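PDB 6E5F: lipoprotein LpqN, which supports cell envelope biogenesis in Mycobacterium tuberculosis, binds a trehalose-based lipid analogue, and may connect MmpL transporters with periplasmic partners. Local coordinates for residues A62-D67 and G130-A135; G157-L162 and S166-G171; K186-P191 and F197-N202. One frame throughout, in Å; residues are numbered along the deposited sequence. Where two conformers were deposited one is given.

Overall arrangement
The three contacts follow one another along the chain, none enclosing or crossing another. Contact 1 comes first and spans the longest loop: helix 61-66 meets the loop that leads from strand 120-130 into helix 134-140, after 26 strand residues have been laid down in between. Contact 2 then closes the hairpin of strands 152-162 and 165-176, and contact 3 closes the next one, strands 179-192 and 195-206. Strands 165-176 and 179-192 are neighbours, so contacts 2 and 3 are continuous in one antiparallel sheet, with centres about 10 Å apart. Pro134 of contact 1 packs on Val189 of contact 3, bringing helix 134-140 against the sheet.

Contact 1: residues A62-D67 and G130-A135; sequences ADYIRD and GDIDPA
Tyr64 reaches from helix 61-66 to the loop 131-133 and carries this contact with its outer edge. Its OH accepts a fairly straight bond from the backbone N of Asp133, 2.9 Å away with an N-H...O angle of 161°; the amide arrives near the plane of the ring. Along the same edge, CE2 touches CD1 of Ile132 at 3.5 Å, the two side chains crossing at about a right angle. A water joins Tyr64 OH to the carbonyl O of Asp131, the centre of an inverse gamma turn, and donates to that O at 2.8 Å. The ring is swung out from the helix with CG opposite the backbone N (chi1 173°), while Ile70 of strand 70-74 and Lys136 also touch it. Farther out, Asp133 is the N-cap of helix 134-140: its OD1 accepts from Ala135 N at 3.0 Å, from above the carboxylate plane. On the other segment, Arg66 NH2 grips Asp63 OD1 at 2.6 Å in a salt bridge away from the contact. A single phenol oxygen thus serves both a backbone amide and a water, so polar bonds as well as apolar touch fix the N-terminal helix against the start of helix 134-140.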
loop_
_atom_site.group_PDB
_atom_site.type_symbol
_atom_site.label_atom_id
_atom_site.label_comp_id
_atom_site.label_asym_id
_atom_site.label_seq_id
_atom_site.Cartn_x
_atom_site.Cartn_y
_atom_site.Cartn_z
ATOM N N ALA A 62 -6.125 -4.077 -10.395
ATOM C CA ALA A 62 -5.489 -4.375 -11.674
ATOM C C ALA A 62 -6.508 -4.867 -12.694
ATOM O O ALA A 62 -6.445 -4.497 -13.872
ATOM C CB ALA A 62 -4.383 -5.410 -11.477
ATOM N N ASP A 63 -7.447 -5.713 -12.266
ATOM C CA ASP A 63 -8.507 -6.153 -13.168
ATOM C C ASP A 63 -9.345 -4.967 -13.629
ATOM O O ASP A 63 -9.679 -4.850 -14.815
ATOM C CB ASP A 63 -9.398 -7.174 -12.459
ATOM C CG ASP A 63 -8.658 -8.450 -12.085
ATOM O OD1 ASP A 63 -7.748 -8.863 -12.832
ATOM O OD2 ASP A 63 -9.001 -9.048 -11.045
ATOM N N TYR A 64 -9.694 -4.079 -12.697
ATOM C CA TYR A 64 -10.483 -2.898 -13.029
ATOM C C TYR A 64 -9.778 -2.041 -14.075
ATOM O O TYR A 64 -10.406 -1.573 -15.032
ATOM C CB TYR A 64 -10.747 -2.107 -11.745
ATOM C CG TYR A 64 -11.401 -0.766 -11.950
ATOM C CD1 TYR A 64 -12.664 -0.663 -12.512
ATOM C CD2 TYR A 64 -10.756 0.402 -11.571
ATOM C CE1 TYR A 64 -13.262 0.571 -12.704
ATOM C CE2 TYR A 64 -11.344 1.632 -11.755
ATOM C CZ TYR A 64 -12.596 1.712 -12.320
ATOM O OH TYR A 64 -13.173 2.950 -12.501
ATOM N N ILE A 65 -8.467 -1.845 -13.921
ATOM C CA ILE A 65 -7.700 -1.069 -14.891
ATOM C C ILE A 65 -7.685 -1.772 -16.243
ATOM O O ILE A 65 -7.882 -1.146 -17.292
ATOM C CB ILE A 65 -6.278 -0.823 -14.359
ATOM C CG1 ILE A 65 -6.321 0.089 -13.133
ATOM C CG2 ILE A 65 -5.405 -0.227 -15.450
ATOM C CD1 ILE A 65 -5.023 0.135 -12.350
ATOM N N ARG A 66 -7.440 -3.083 -16.238
ATOM C CA ARG A 66 -7.341 -3.836 -17.483
ATOM C C ARG A 66 -8.653 -3.811 -18.259
ATOM O O ARG A 66 -8.650 -3.773 -19.495
ATOM C CB ARG A 66 -6.942 -5.280 -17.166
ATOM C CG ARG A 66 -6.874 -6.204 -18.372
ATOM C CD ARG A 66 -6.817 -7.672 -17.953
ATOM N NE ARG A 66 -8.098 -8.140 -17.418
ATOM C CZ ARG A 66 -8.275 -8.690 -16.215
ATOM N NH1 ARG A 66 -9.490 -9.074 -15.846
ATOM N NH2 ARG A 66 -7.254 -8.875 -15.387
ATOM N N ASP A 67 -9.782 -3.827 -17.555
ATOM C CA ASP A 67 -11.083 -4.013 -18.182
ATOM C C ASP A 67 -11.731 -2.712 -18.630
ATOM O O ASP A 67 -12.851 -2.746 -19.150
ATOM C CB ASP A 67 -12.026 -4.750 -17.225
ATOM C CG ASP A 67 -11.611 -6.188 -16.986
ATOM O OD1 ASP A 67 -10.883 -6.746 -17.832
ATOM O OD2 ASP A 67 -12.012 -6.761 -15.953
ATOM N N GLY A 130 -8.193 8.530 -17.759
ATOM C CA GLY A 130 -9.191 7.966 -18.641
ATOM C C GLY A 130 -10.515 7.754 -17.940
ATOM O O GLY A 130 -10.979 8.619 -17.190
ATOM N N ASP A 131 -11.128 6.595 -18.176
ATOM C CA ASP A 131 -12.461 6.293 -17.651
ATOM C C ASP A 131 -12.329 5.687 -16.252
ATOM O O ASP A 131 -12.633 4.521 -16.011
ATOM C CB ASP A 131 -13.190 5.351 -18.599
ATOM C CG ASP A 131 -14.660 5.207 -18.269
ATOM O OD1 ASP A 131 -15.193 6.069 -17.540
ATOM O OD2 ASP A 131 -15.280 4.229 -18.734
ATOM N N ILE A 132 -11.869 6.521 -15.326
ATOM C CA ILE A 132 -11.495 6.092 -13.983
ATOM C C ILE A 132 -12.470 6.700 -12.985
ATOM O O ILE A 132 -12.704 7.915 -12.990
ATOM C CB ILE A 132 -10.035 6.478 -13.672
ATOM C CG1 ILE A 132 -9.641 6.052 -12.253
ATOM C CG2 ILE A 132 -9.810 7.967 -13.859
ATOM C CD1 ILE A 132 -9.446 4.577 -12.116
ATOM N N ASP A 133 -13.039 5.852 -12.129
ATOM C CA ASP A 133 -13.903 6.295 -11.041
ATOM C C ASP A 133 -13.163 6.064 -9.730
ATOM O O ASP A 133 -12.899 4.905 -9.374
ATOM C CB ASP A 133 -15.212 5.503 -11.061
ATOM C CG ASP A 133 -16.158 5.891 -9.934
ATOM O OD1 ASP A 133 -15.767 6.692 -9.054
ATOM O OD2 ASP A 133 -17.304 5.387 -9.929
ATOM N N PRO A 134 -12.797 7.114 -8.984
ATOM C CA PRO A 134 -12.014 6.887 -7.762
ATOM C C PRO A 134 -12.709 5.987 -6.764
ATOM O O PRO A 134 -12.039 5.250 -6.030
ATOM C CB PRO A 134 -11.793 8.304 -7.206
ATOM C CG PRO A 134 -12.820 9.158 -7.882
ATOM C CD PRO A 134 -13.053 8.547 -9.229
ATOM N N ALA A 135 -14.045 6.006 -6.727
ATOM C CA ALA A 135 -14.756 5.151 -5.786
ATOM C C ALA A 135 -14.587 3.676 -6.125
ATOM O O ALA A 135 -14.582 2.834 -5.223
ATOM C CB ALA A 135 -16.238 5.517 -5.750
HETATM O O HOH W 1 -14.561 3.208 -14.549
#

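Contact 2: residues G157-L162 and S166-G171; sequences GSAATL and SAWQLG. With L6T (alpha-D-glucopyranosyl 6-O-dodecyl-alpha-D-glucopyranoside), chain B.
Trp168 folds its indole against the backbone of the partner strand in a beta hairpin, strands 152-162 and 165-176, within the antiparallel sheet of this Mog1p/PsbP-like fold. The strands are strongly twisted against each other, with 129° between their directions, yet stay paired through two hydrogen-bonded pairs: Ser158 with Gln169 and Ala160 with Ala167. The Ser158-Gln169 bonds run nearly along the C=O axes, whereas in the Ala160-Ala167 pair both amides approach from above the carbonyl plane.

From CB, the Trp168 side chain turns with CG opposite its own backbone N (chi1 -166°), which lays one ring face against the Ser158-Ala159 peptide. CG and CD2 sit beneath the carbonyl O of Ser158, CD2 at 3.6 Å, and the carbonyl carbon of Ser158 lies over the ring centre. CE3 and CZ3 pass under Ala159, where CZ3 comes within 3.4 Å of the backbone N and 3.9 Å of CB. Farther round the six-membered ring, CZ2 meets Gly157 C obliquely at 3.6 Å. The indole N-H, at NE1, is bonded to the carbonyl O of Asp156, just ahead of the segment, which fixes the rotation of the ring; Ala141 and Pro142 also touch the indole. At the outer end of the side chain, CH2 lies 3.8 Å from Ala159 N. Gly157 lets the strands close up here, its CA lying 3.5 Å from Leu170 CB.

Ala160, Ala167 and Gln169 occupy the opposite face of the sheet, where the glycolipid runs. Gln169 and Gly171 belong to its pocket, and Ser173 and Gly153 hydrogen-bond the ligand. Gln169 extends its chain and turns the face of its amide to the dodecyl tail, CD and NE2 both 3.3 Å from L6T CBF.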
loop_
_atom_site.group_PDB
_atom_site.type_symbol
_atom_site.label_atom_id
_atom_site.label_comp_id
_atom_site.label_asym_id
_atom_site.label_seq_id
_atom_site.Cartn_x
_atom_site.Cartn_y
_atom_site.Cartn_z
ATOM N N GLY A 157 -11.688 -5.655 5.180
ATOM C CA GLY A 157 -11.045 -4.438 5.629
ATOM C C GLY A 157 -12.052 -3.355 5.951
ATOM O O GLY A 157 -13.247 -3.606 6.148
ATOM N N SER A 158 -11.554 -2.125 6.025
ATOM C CA SER A 158 -12.404 -1.004 6.381
ATOM C C SER A 158 -11.914 0.271 5.712
ATOM O O SER A 158 -10.733 0.409 5.363
ATOM C CB SER A 158 -12.445 -0.790 7.898
ATOM O OG SER A 158 -11.175 -0.396 8.377
ATOM N N ALA A 159 -12.842 1.210 5.563
ATOM C CA ALA A 159 -12.516 2.534 5.072
ATOM C C ALA A 159 -11.615 3.258 6.057
ATOM O O ALA A 159 -11.643 3.012 7.269
ATOM C CB ALA A 159 -13.784 3.357 4.860
ATOM N N ALA A 160 -10.805 4.161 5.515
ATOM C CA ALA A 160 -9.862 4.939 6.293
ATOM C C ALA A 160 -9.599 6.241 5.550
ATOM O O ALA A 160 -10.171 6.502 4.492
ATOM C CB ALA A 160 -8.566 4.154 6.510
ATOM N N THR A 161 -8.729 7.063 6.123
ATOM C CA THR A 161 -8.260 8.271 5.465
ATOM C C THR A 161 -6.757 8.381 5.669
ATOM O O THR A 161 -6.191 7.808 6.604
ATOM C CB THR A 161 -8.954 9.529 6.005
ATOM O OG1 THR A 161 -8.634 9.697 7.391
ATOM C CG2 THR A 161 -10.469 9.428 5.839
ATOM N N LEU A 162 -6.111 9.119 4.770
ATOM C CA LEU A 162 -4.690 9.420 4.886
ATOM C C LEU A 162 -4.476 10.797 4.275
ATOM O O LEU A 162 -4.877 11.028 3.132
ATOM C CB LEU A 162 -3.851 8.381 4.130
ATOM C CG LEU A 162 -2.623 7.728 4.779
ATOM C CD1 LEU A 162 -1.445 7.735 3.819
ATOM C CD2 LEU A 162 -2.224 8.321 6.121
ATOM N N SER A 166 -9.485 9.811 0.882
ATOM C CA SER A 166 -10.168 8.564 1.197
ATOM C C SER A 166 -9.256 7.374 0.932
ATOM O O SER A 166 -8.486 7.363 -0.040
ATOM C CB SER A 166 -11.424 8.428 0.336
ATOM O OG SER A 166 -12.338 9.477 0.603
ATOM N N ALA A 167 -9.359 6.362 1.795
ATOM C CA ALA A 167 -8.492 5.202 1.730
ATOM C C ALA A 167 -9.252 3.951 2.138
ATOM O O ALA A 167 -10.387 3.999 2.624
ATOM C CB ALA A 167 -7.260 5.395 2.622
ATOM N N TRP A 168 -8.595 2.820 1.922
ATOM C CA TRP A 168 -9.089 1.518 2.335
ATOM C C TRP A 168 -7.906 0.750 2.890
ATOM O O TRP A 168 -6.812 0.798 2.329
ATOM C CB TRP A 168 -9.668 0.732 1.154
ATOM C CG TRP A 168 -10.461 -0.424 1.634
ATOM C CD1 TRP A 168 -10.027 -1.700 1.827
ATOM C CD2 TRP A 168 -11.830 -0.392 2.027
ATOM N NE1 TRP A 168 -11.058 -2.476 2.319
ATOM C CE2 TRP A 168 -12.174 -1.694 2.445
ATOM C CE3 TRP A 168 -12.798 0.607 2.052
ATOM C CZ2 TRP A 168 -13.459 -2.019 2.889
ATOM C CZ3 TRP A 168 -14.067 0.286 2.499
ATOM C CH2 TRP A 168 -14.383 -1.017 2.907
ATOM N N GLN A 169 -8.120 0.034 3.991
ATOM C CA GLN A 169 -7.059 -0.778 4.554
ATOM C C GLN A 169 -7.601 -2.148 4.900
ATOM O O GLN A 169 -8.700 -2.270 5.452
ATOM C CB GLN A 169 -6.438 -0.133 5.803
ATOM C CG GLN A 169 -5.322 -0.958 6.430
ATOM C CD GLN A 169 -4.473 -0.154 7.395
ATOM O OE1 GLN A 169 -4.003 0.932 7.068
ATOM N NE2 GLN A 169 -4.267 -0.694 8.591
ATOM N N LEU A 170 -6.836 -3.174 4.564
ATOM C CA LEU A 170 -7.121 -4.502 5.079
ATOM C C LEU A 170 -5.813 -5.195 5.403
ATOM O O LEU A 170 -4.763 -4.925 4.805
ATOM C CB LEU A 170 -7.973 -5.335 4.123
ATOM C CG LEU A 170 -7.271 -6.030 2.970
ATOM C CD1 LEU A 170 -8.170 -7.126 2.386
ATOM C CD2 LEU A 170 -6.856 -5.032 1.905
ATOM N N GLY A 171 -5.886 -6.079 6.385
ATOM C CA GLY A 171 -4.740 -6.845 6.807
ATOM C C GLY A 171 -5.156 -8.242 7.213
ATOM O O GLY A 171 -6.338 -8.529 7.409
HETATM C C1 L6T B . -6.654 -12.895 10.914
HETATM C C2 L6T B . -5.458 -13.830 10.855
HETATM C C3 L6T B . -4.547 -13.562 12.031
HETATM C C4 L6T B . -4.128 -12.105 11.997
HETATM C C5 L6T B . -5.384 -11.241 12.080
HETATM C C6 L6T B . -5.009 -9.732 12.147
HETATM C CAA L6T B . -8.682 -12.478 11.987
HETATM C CAO L6T B . -9.730 -14.494 11.258
HETATM C CAP L6T B . -10.530 -15.116 10.111
HETATM C CAR L6T B . -10.521 -14.596 12.552
HETATM C CAT L6T B . -9.703 -13.977 13.670
HETATM C CAV L6T B . -9.427 -12.533 13.311
HETATM C CAX L6T B . -4.042 -8.165 10.707
HETATM C CAY L6T B . -2.905 -7.373 11.418
HETATM C CAZ L6T B . -2.542 -6.344 10.348
HETATM C CBA L6T B . -1.768 -5.228 11.051
HETATM C CBB L6T B . -0.890 -4.745 9.891
HETATM C CBC L6T B . -0.770 -3.252 10.004
HETATM C CBD L6T B . 0.011 -2.755 8.739
HETATM C CBE L6T B . -0.372 -1.305 8.572
HETATM C CBF L6T B . -1.261 -1.055 7.300
HETATM C CBG L6T B . -0.377 -1.052 6.036
HETATM C CBH L6T B . 0.699 0.011 6.127
HETATM C CBI L6T B . 0.208 1.358 6.670
HETATM O O1 L6T B . -7.420 -13.155 12.101
HETATM O O2 L6T B . -5.911 -15.188 10.908
HETATM O O3 L6T B . -3.394 -14.408 11.955
HETATM O O4 L6T B . -3.273 -11.843 13.110
HETATM O O5 L6T B . -6.211 -11.515 10.926
HETATM O O6 L6T B . -4.090 -9.539 11.110
HETATM O OAN L6T B . -9.470 -13.109 10.955
HETATM O OAQ L6T B . -11.720 -14.356 9.890
HETATM O OAS L6T B . -10.787 -15.972 12.856
HETATM O OAU L6T B . -10.433 -14.041 14.903
HETATM O OAW L6T B . -8.632 -11.924 14.337
#

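Contact 3: residues K186-P191 and F197-N202; sequences KTVVIP and FVLQLN
This is a buried antiparallel strand pairing in the middle of the main sheet, between strands 179-192 and 195-206 of a beta hairpin. The two run 164° apart, and three hydrogen-bonded pairs, Lys186-Leu201, Val188-Leu199 and Ile190-Phe197, alternate with Thr187-Gln200 and Val189-Val198. All four bonds of the Lys186-Leu201 and Val188-Leu199 pairs lie in the carbonyl plane, as in Val188 N to Leu199 O at 2.8 Å; the amide of Phe197 instead meets Ile190 O from above that plane.

On the face of Thr187, Val189, Val198 and Gln200, the one side-chain hydrogen bond across the pair runs from Gln200 NE2 to Thr187 OG1, at 2.9 Å and 164°, with OG1 close to the amide plane. The two side chains lie alongside each other, pointing the same way. Thr187 places OG1 beside its backbone N (chi1 -63°), and its CG2 faces Val198 CG1 at 3.8 Å. Helix 134-140 packs on this face through Val137, which touches both valines.

The other face is mostly apolar: the side chains of Val188 and Leu199 lie side by side, CG2 to CD2 4.2 Å, and Ile190 CB meets Phe197 CB at 4.1 Å. Lys186 is the exception, with a salt bridge to Asp221, and Leu201 comes close to the bound glycolipid. An antiparallel sheet flanked by helices, with this hairpin central, is consistent with the family's Mog1p/PsbP clan.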
loop_
_atom_site.group_PDB
_atom_site.type_symbol
_atom_site.label_atom_id
_atom_site.label_comp_id
_atom_site.label_asym_id
_atom_site.label_seq_id
_atom_site.Cartn_x
_atom_site.Cartn_y
_atom_site.Cartn_z
ATOM N N LYS A 186 -2.752 -0.576 2.570
ATOM C CA LYS A 186 -3.569 0.627 2.593
ATOM C C LYS A 186 -3.530 1.242 1.203
ATOM O O LYS A 186 -2.447 1.488 0.661
ATOM C CB LYS A 186 -3.071 1.632 3.634
ATOM C CG LYS A 186 -4.051 2.782 3.868
ATOM C CD LYS A 186 -3.743 3.560 5.143
ATOM C CE LYS A 186 -4.936 4.413 5.569
ATOM N NZ LYS A 186 -4.771 5.012 6.928
ATOM N N THR A 187 -4.705 1.463 0.631
ATOM C CA THR A 187 -4.843 2.084 -0.679
ATOM C C THR A 187 -5.473 3.456 -0.477
ATOM O O THR A 187 -6.509 3.572 0.172
ATOM C CB THR A 187 -5.725 1.222 -1.578
ATOM O OG1 THR A 187 -5.111 -0.054 -1.788
ATOM C CG2 THR A 187 -5.943 1.896 -2.932
ATOM N N VAL A 188 -4.836 4.488 -1.015
ATOM C CA VAL A 188 -5.311 5.864 -0.900
ATOM C C VAL A 188 -5.583 6.380 -2.305
ATOM O O VAL A 188 -4.730 6.250 -3.185
ATOM C CB VAL A 188 -4.276 6.762 -0.204
ATOM C CG1 VAL A 188 -4.867 8.142 0.072
ATOM C CG2 VAL A 188 -3.756 6.117 1.077
ATOM N N VAL A 189 -6.768 6.935 -2.511
ATOM C CA VAL A 189 -7.155 7.485 -3.808
ATOM C C VAL A 189 -7.031 8.998 -3.752
ATOM O O VAL A 189 -7.598 9.650 -2.866
ATOM C CB VAL A 189 -8.568 7.031 -4.200
ATOM C CG1 VAL A 189 -8.992 7.652 -5.505
ATOM C CG2 VAL A 189 -8.600 5.523 -4.319
ATOM N N ILE A 190 -6.285 9.552 -4.698
ATOM C CA ILE A 190 -5.917 10.965 -4.683
ATOM C C ILE A 190 -6.306 11.563 -6.031
ATOM O O ILE A 190 -5.472 11.619 -6.949
ATOM C CB ILE A 190 -4.418 11.141 -4.390
ATOM C CG1 ILE A 190 -4.016 10.409 -3.099
ATOM C CG2 ILE A 190 -4.060 12.633 -4.312
ATOM C CD1 ILE A 190 -2.520 10.160 -2.989
ATOM N N PRO A 191 -7.551 12.003 -6.210
ATOM C CA PRO A 191 -7.917 12.658 -7.476
ATOM C C PRO A 191 -7.231 14.011 -7.575
ATOM O O PRO A 191 -7.302 14.824 -6.651
ATOM C CB PRO A 191 -9.442 12.808 -7.377
ATOM C CG PRO A 191 -9.862 11.914 -6.241
ATOM C CD PRO A 191 -8.707 11.899 -5.304
ATOM N N PHE A 197 -4.543 9.534 -8.772
ATOM C CA PHE A 197 -3.343 8.890 -8.269
ATOM C C PHE A 197 -3.743 7.885 -7.201
ATOM O O PHE A 197 -4.655 8.135 -6.400
ATOM C CB PHE A 197 -2.380 9.928 -7.701
ATOM C CG PHE A 197 -1.785 10.830 -8.749
ATOM C CD1 PHE A 197 -2.457 11.959 -9.171
ATOM C CD2 PHE A 197 -0.560 10.532 -9.322
ATOM C CE1 PHE A 197 -1.906 12.783 -10.146
ATOM C CE2 PHE A 197 -0.009 11.352 -10.288
ATOM C CZ PHE A 197 -0.687 12.474 -10.697
ATOM N N VAL A 198 -3.087 6.736 -7.213
ATOM C CA VAL A 198 -3.380 5.652 -6.281
ATOM C C VAL A 198 -2.086 5.310 -5.555
ATOM O O VAL A 198 -1.123 4.831 -6.172
ATOM C CB VAL A 198 -3.948 4.422 -6.993
ATOM C CG1 VAL A 198 -4.257 3.311 -5.969
ATOM C CG2 VAL A 198 -5.193 4.790 -7.799
ATOM N N LEU A 199 -2.065 5.556 -4.252
ATOM C CA LEU A 199 -0.949 5.184 -3.398
ATOM C C LEU A 199 -1.296 3.873 -2.724
ATOM O O LEU A 199 -2.394 3.728 -2.182
ATOM C CB LEU A 199 -0.724 6.252 -2.330
ATOM C CG LEU A 199 0.305 5.940 -1.241
ATOM C CD1 LEU A 199 1.708 5.973 -1.811
ATOM C CD2 LEU A 199 0.159 6.910 -0.074
ATOM N N GLN A 200 -0.378 2.920 -2.766
ATOM C CA GLN A 200 -0.541 1.688 -2.002
ATOM C C GLN A 200 0.646 1.534 -1.073
ATOM O O GLN A 200 1.799 1.715 -1.482
ATOM C CB GLN A 200 -0.725 0.476 -2.920
ATOM C CG GLN A 200 -2.055 0.525 -3.691
ATOM C CD GLN A 200 -2.445 -0.793 -4.323
ATOM O OE1 GLN A 200 -1.687 -1.384 -5.087
ATOM N NE2 GLN A 200 -3.644 -1.267 -4.000
ATOM N N LEU A 201 0.350 1.242 0.187
ATOM C CA LEU A 201 1.359 0.933 1.190
ATOM C C LEU A 201 1.208 -0.543 1.539
ATOM O O LEU A 201 0.152 -0.962 2.027
ATOM C CB LEU A 201 1.191 1.816 2.422
ATOM C CG LEU A 201 1.213 3.331 2.164
ATOM C CD1 LEU A 201 0.932 4.092 3.454
ATOM C CD2 LEU A 201 2.534 3.776 1.561
ATOM N N ASN A 202 2.238 -1.315 1.247
ATOM C CA ASN A 202 2.214 -2.771 1.388
ATOM C C ASN A 202 3.119 -3.148 2.552
ATOM O O ASN A 202 4.343 -3.014 2.456
ATOM C CB ASN A 202 2.719 -3.421 0.099
ATOM C CG ASN A 202 1.793 -3.196 -1.080
ATOM O OD1 ASN A 202 0.591 -3.045 -0.914
ATOM N ND2 ASN A 202 2.352 -3.180 -2.282
#